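Local coordinates for avidin-related protein 2 (Gallus gallus, PDB 1WBI) that binds biotin inside its beta barrel and assembles as a tetramer of the avidin family, at residues A[4-9]-A[90-95]; A[11-16]-A[121-126]. All blocks are in the same frame, centred on the assembly; numbering follows the deposited sequence.

Interaction 1 of 2, residues A[4-9]-A[90-95]; sequences ARKCSL and GKEVLK
Glu92, at the start of strand 92-101, reaches across to the turn formed by residues 5-8 and receives the backbone N-H of Cys7. Its chain can be followed outward from CB. Chi1 of -61° sets CG opposite the carbonyl carbon, and the chain then runs extended toward the turn. Glu92 CG lies 4.3 Å from Cys7 SG. CD of Glu92 packs 3.8 Å from Lys6 CD, where the two side chains cross at about a right angle. At the tip the two oxygens have different tasks. Glu92 OE2 accepts the bond from Cys7 N at 2.7 Å, using its anti lone pair, and the bond is nearly straight at 172°. OE1 forms a salt bridge with Arg123 and accepts a bond from a water. That water also accepts from Lys6 NZ, which stands 4.3 Å from Glu92 OE1, too far for a direct salt bridge.

Lys6 bends at chi2 (-64°), which carries its end over to Gly90. There Lys6 NZ donates to Gly90 O at 2.7 Å, and CE runs close by the same oxygen. The turn is a type II beta turn from Arg5 to Ser8, closed by Ser8 N on Arg5 O. Further along, Leu9 CD2 meets Leu94 CD2 at 3.8 Å, an apolar contact that Phe65 joins.

With an alanine here in place of Glu92, the Cys7 N-H would probably lose its acceptor and Arg123 this charge partner. The contact thus fastens the N-terminal segment to the barrel wall by a buried carboxylate, the Lys6 bond and the leucine pair. The disulfide from Cys7 to Cys84 of strand 77-86 adds a covalent tie beside it. The nearby positive charges of Lys6 and Arg123 would be expected to favour the ionised form of that carboxylate.

Interaction 2 of 2, residues A[11-16]-A[121-126]; sequences GEWDND and FTRQHT
Gly11 CA sits at the edge of the Arg123 guanidinium, 3.8 Å from NH1. Glu12 follows: its carbonyl O accepts Gln124 N at 2.8 Å, with the donor above the carbonyl plane. A water takes N-H groups from both Glu12 N and Arg123 NH1. Trp13 pairs with Arg123 across the antiparallel strands. Trp13 CZ2 lies over one face of the guanidinium, 3.4 Å from Arg123 NH2, with the two planes 44° apart. The same guanidinium donates to the carbonyls of Ser8 and Thr10, and its NE is bridged to Glu92.

Asp14 forms a hydrogen-bonded pair with Thr122. Asp14 N donates to Thr122 O at 2.9 Å. Thr122 N donates back to Asp14 O at 3.0 Å. Gln124 NE2 meets Asp14 OD1 from above the carboxylate plane, while OD2 takes two waters.

Asn15 CB lies over the Phe121 ring in a CH-pi contact, 3.6 Å from the centroid. Asn15 chi1 of 77° turns its amide alongside the ring, with ND2 3.5 Å from Phe121 CZ. ND2 donates to biotin, and OD1 accepts from Leu17 and Ser19. The seam closes the barrel between its first and last strands, and Phe121 backs an amide that binds the ligand.

Overall arrangement
Interaction 2 joins strands 11-15 and 114-123, the first and last of the eight-stranded antiparallel barrel. Interaction 1 ties the loop before strand 11-15 to strand 92-101, which neighbours 114-123 in the sheet. Both are partly buried. In interaction 1 the lysine and glycine lie toward solvent and the leucines inside. Interaction 2 has polar groups and waters on the Asp14 and Thr122 face; the other face carries Trp13, Asn15, Phe121 and the charged Arg123. The first relies on side-chain bonds to backbone atoms, the second mainly on strand pairing, helped by side-chain packing. They meet through the Glu92 to Arg123 salt bridge and through Leu94 packed on Trp13. Only interaction 2 reaches biotin directly.

Interaction 1 of 2, residues A[4-9]-A[90-95]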
# COMPACT_ATOMS: atom_id res chain seq x y z
N ALA A 4 -6.43 30.16 -15.60
CA ALA A 4 -6.51 28.84 -14.92
C ALA A 4 -5.92 28.93 -13.51
O ALA A 4 -4.90 29.60 -13.28
CB ALA A 4 -5.81 27.77 -15.72
N ARG A 5 -6.56 28.23 -12.58
CA ARG A 5 -6.09 28.16 -11.20
C ARG A 5 -4.94 27.19 -11.06
O ARG A 5 -4.90 26.15 -11.73
CB ARG A 5 -7.20 27.62 -10.27
CG ARG A 5 -8.09 28.63 -9.65
CD ARG A 5 -9.19 27.98 -8.89
NE ARG A 5 -8.74 27.24 -7.70
CZ ARG A 5 -9.16 27.47 -6.46
NH1 ARG A 5 -10.01 28.46 -6.18
NH2 ARG A 5 -8.67 26.74 -5.46
N LYS A 6 -4.04 27.47 -10.14
CA LYS A 6 -3.05 26.48 -9.71
C LYS A 6 -3.78 25.24 -9.18
O LYS A 6 -4.80 25.36 -8.51
CB LYS A 6 -2.13 27.06 -8.63
CG LYS A 6 -1.23 28.18 -9.09
CD LYS A 6 -0.21 27.78 -10.14
CE LYS A 6 0.70 28.95 -10.49
NZ LYS A 6 1.85 28.45 -11.30
N CYS A 7 -3.24 24.08 -9.47
CA CYS A 7 -3.82 22.79 -9.04
C CYS A 7 -5.19 22.48 -9.64
O CYS A 7 -5.91 21.58 -9.14
CB CYS A 7 -3.79 22.64 -7.51
SG CYS A 7 -2.18 22.46 -6.87
N SER A 8 -5.56 23.15 -10.73
CA SER A 8 -6.55 22.55 -11.66
C SER A 8 -5.79 21.49 -12.41
O SER A 8 -4.70 21.74 -12.92
CB SER A 8 -7.10 23.57 -12.66
OG SER A 8 -7.97 22.93 -13.58
N LEU A 9 -6.30 20.28 -12.44
CA LEU A 9 -5.53 19.20 -13.04
C LEU A 9 -5.52 19.29 -14.58
O LEU A 9 -4.65 18.67 -15.19
CB LEU A 9 -6.09 17.85 -12.60
CG LEU A 9 -5.84 17.64 -11.11
CD1 LEU A 9 -6.47 16.37 -10.71
CD2 LEU A 9 -4.33 17.66 -10.82
N GLY A 90 4.84 29.37 -7.08
CA GLY A 90 3.83 28.92 -7.99
C GLY A 90 4.06 27.53 -8.56
O GLY A 90 3.29 27.08 -9.40
N LYS A 91 5.11 26.83 -8.12
CA LYS A 91 5.37 25.51 -8.68
C LYS A 91 4.43 24.46 -8.09
O LYS A 91 4.36 24.30 -6.87
CB LYS A 91 6.83 25.09 -8.49
CG LYS A 91 7.13 23.72 -9.10
CD LYS A 91 8.55 23.28 -8.84
CE LYS A 91 8.81 21.89 -9.41
NZ LYS A 91 8.01 20.88 -8.73
N GLU A 92 3.73 23.77 -8.97
CA GLU A 92 2.79 22.68 -8.63
C GLU A 92 3.50 21.32 -8.60
O GLU A 92 4.26 20.97 -9.51
CB GLU A 92 1.63 22.60 -9.62
CG GLU A 92 0.78 23.87 -9.68
CD GLU A 92 0.17 24.08 -11.01
OE1 GLU A 92 0.94 24.29 -11.95
OE2 GLU A 92 -1.06 24.02 -11.13
N VAL A 93 3.22 20.54 -7.58
CA VAL A 93 3.67 19.14 -7.55
C VAL A 93 2.49 18.26 -7.13
O VAL A 93 1.81 18.56 -6.13
CB VAL A 93 4.81 18.92 -6.57
CG1 VAL A 93 5.21 17.47 -6.51
CG2 VAL A 93 6.01 19.80 -6.94
N LEU A 94 2.21 17.19 -7.89
CA LEU A 94 1.26 16.16 -7.51
C LEU A 94 2.00 15.06 -6.79
O LEU A 94 2.86 14.40 -7.37
CB LEU A 94 0.51 15.58 -8.71
CG LEU A 94 -0.05 16.55 -9.69
CD1 LEU A 94 -0.82 15.75 -10.71
CD2 LEU A 94 -0.95 17.59 -9.04
N LYS A 95 1.76 14.93 -5.51
CA LYS A 95 2.34 13.83 -4.73
C LYS A 95 1.33 12.71 -4.69
O LYS A 95 0.21 12.88 -4.14
CB LYS A 95 2.67 14.28 -3.30
CG LYS A 95 3.71 15.37 -3.20
CD LYS A 95 5.08 14.90 -3.59
CE LYS A 95 5.66 13.88 -2.62
NZ LYS A 95 7.13 13.62 -2.86
O HOH W 1 1.00 26.70 -13.36

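Interaction 2 of 2, residues A[11-16]-A[121-126]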
# COMPACT_ATOMS: atom_id res chain seq x y z
N GLY A 11 -4.54 20.03 -18.07
CA GLY A 11 -3.21 20.26 -18.60
C GLY A 11 -2.33 19.04 -18.72
O GLY A 11 -2.85 17.92 -18.66
N GLU A 12 -1.02 19.25 -18.88
CA GLU A 12 -0.08 18.22 -19.22
C GLU A 12 0.92 18.07 -18.09
O GLU A 12 1.49 19.06 -17.59
CB GLU A 12 0.65 18.57 -20.53
CG GLU A 12 -0.21 18.46 -21.80
CD GLU A 12 -1.36 19.44 -21.82
OE1 GLU A 12 -1.09 20.67 -21.78
OE2 GLU A 12 -2.50 19.00 -21.84
N TRP A 13 1.19 16.81 -17.72
CA TRP A 13 1.98 16.46 -16.55
C TRP A 13 2.97 15.34 -16.88
O TRP A 13 2.60 14.40 -17.58
CB TRP A 13 1.04 15.97 -15.41
CG TRP A 13 -0.01 16.94 -14.99
CD1 TRP A 13 -1.27 17.08 -15.51
CD2 TRP A 13 0.10 17.89 -13.93
NE1 TRP A 13 -1.93 18.09 -14.86
CE2 TRP A 13 -1.11 18.60 -13.88
CE3 TRP A 13 1.10 18.23 -13.03
CZ2 TRP A 13 -1.36 19.63 -12.93
CZ3 TRP A 13 0.88 19.24 -12.09
CH2 TRP A 13 -0.34 19.93 -12.06
N ASP A 14 4.20 15.45 -16.37
CA ASP A 14 5.23 14.44 -16.44
C ASP A 14 5.31 13.75 -15.09
O ASP A 14 5.09 14.42 -14.09
CB ASP A 14 6.64 15.13 -16.58
CG ASP A 14 6.88 15.81 -17.93
OD1 ASP A 14 6.68 15.15 -18.96
OD2 ASP A 14 7.23 17.01 -17.92
N ASN A 15 5.69 12.49 -15.00
CA ASN A 15 6.09 11.93 -13.70
C ASN A 15 7.48 11.38 -13.67
O ASN A 15 8.18 11.36 -14.73
CB ASN A 15 5.05 10.93 -13.14
CG ASN A 15 5.07 9.54 -13.78
OD1 ASN A 15 6.04 9.13 -14.43
ND2 ASN A 15 3.99 8.81 -13.58
N ASP A 16 7.88 10.93 -12.48
CA ASP A 16 9.26 10.50 -12.24
C ASP A 16 9.63 9.15 -12.87
O ASP A 16 10.79 8.75 -12.77
CB ASP A 16 9.53 10.46 -10.75
CG ASP A 16 8.56 9.55 -10.03
OD1 ASP A 16 7.34 9.87 -10.03
OD2 ASP A 16 9.02 8.53 -9.48
N PHE A 121 4.28 14.10 -9.90
CA PHE A 121 4.03 14.71 -11.20
C PHE A 121 4.31 16.20 -11.13
O PHE A 121 3.98 16.85 -10.13
CB PHE A 121 2.59 14.55 -11.66
CG PHE A 121 2.13 13.11 -11.91
CD1 PHE A 121 1.94 12.64 -13.20
CD2 PHE A 121 1.86 12.25 -10.85
CE1 PHE A 121 1.45 11.37 -13.44
CE2 PHE A 121 1.40 10.99 -11.07
CZ PHE A 121 1.19 10.53 -12.38
N THR A 122 4.83 16.74 -12.22
CA THR A 122 5.01 18.19 -12.40
C THR A 122 4.42 18.57 -13.74
O THR A 122 4.27 17.74 -14.65
CB THR A 122 6.47 18.60 -12.34
OG1 THR A 122 7.22 17.77 -13.22
CG2 THR A 122 7.02 18.44 -10.91
N ARG A 123 4.10 19.85 -13.89
CA ARG A 123 3.43 20.34 -15.10
C ARG A 123 4.49 20.40 -16.18
O ARG A 123 5.64 20.76 -15.92
CB ARG A 123 2.77 21.70 -14.85
CG ARG A 123 1.68 22.02 -15.83
CD ARG A 123 1.02 23.31 -15.56
NE ARG A 123 0.01 23.26 -14.49
CZ ARG A 123 -1.22 22.78 -14.64
NH1 ARG A 123 -1.61 22.21 -15.78
NH2 ARG A 123 -2.07 22.89 -13.65
N GLN A 124 4.13 20.00 -17.39
CA GLN A 124 5.08 20.07 -18.47
C GLN A 124 5.42 21.52 -18.75
O GLN A 124 4.59 22.42 -18.62
CB GLN A 124 4.54 19.41 -19.73
CG GLN A 124 4.38 17.92 -19.63
CD GLN A 124 4.34 17.28 -21.02
OE1 GLN A 124 3.97 17.93 -21.98
NE2 GLN A 124 4.76 16.04 -21.12
N HIS A 125 6.67 21.74 -19.12
CA HIS A 125 7.14 23.10 -19.30
C HIS A 125 6.52 23.71 -20.54
O HIS A 125 6.20 23.00 -21.51
CB HIS A 125 8.67 23.14 -19.31
CG HIS A 125 9.27 22.88 -17.95
ND1 HIS A 125 9.86 21.68 -17.61
CD2 HIS A 125 9.33 23.67 -16.84
CE1 HIS A 125 10.27 21.74 -16.35
NE2 HIS A 125 9.96 22.93 -15.87
N THR A 126 6.27 25.01 -20.45
CA THR A 126 5.71 25.84 -21.51
C THR A 126 4.21 25.64 -21.64
O THR A 126 3.44 26.51 -21.20
CB THR A 126 6.45 25.63 -22.86
OG1 THR A 126 7.78 26.14 -22.73
CG2 THR A 126 5.73 26.37 -23.99
O HOH W 2 -0.40 22.08 -18.46
O HOH W 3 7.53 18.70 -15.79
O HOH W 4 8.29 19.34 -19.27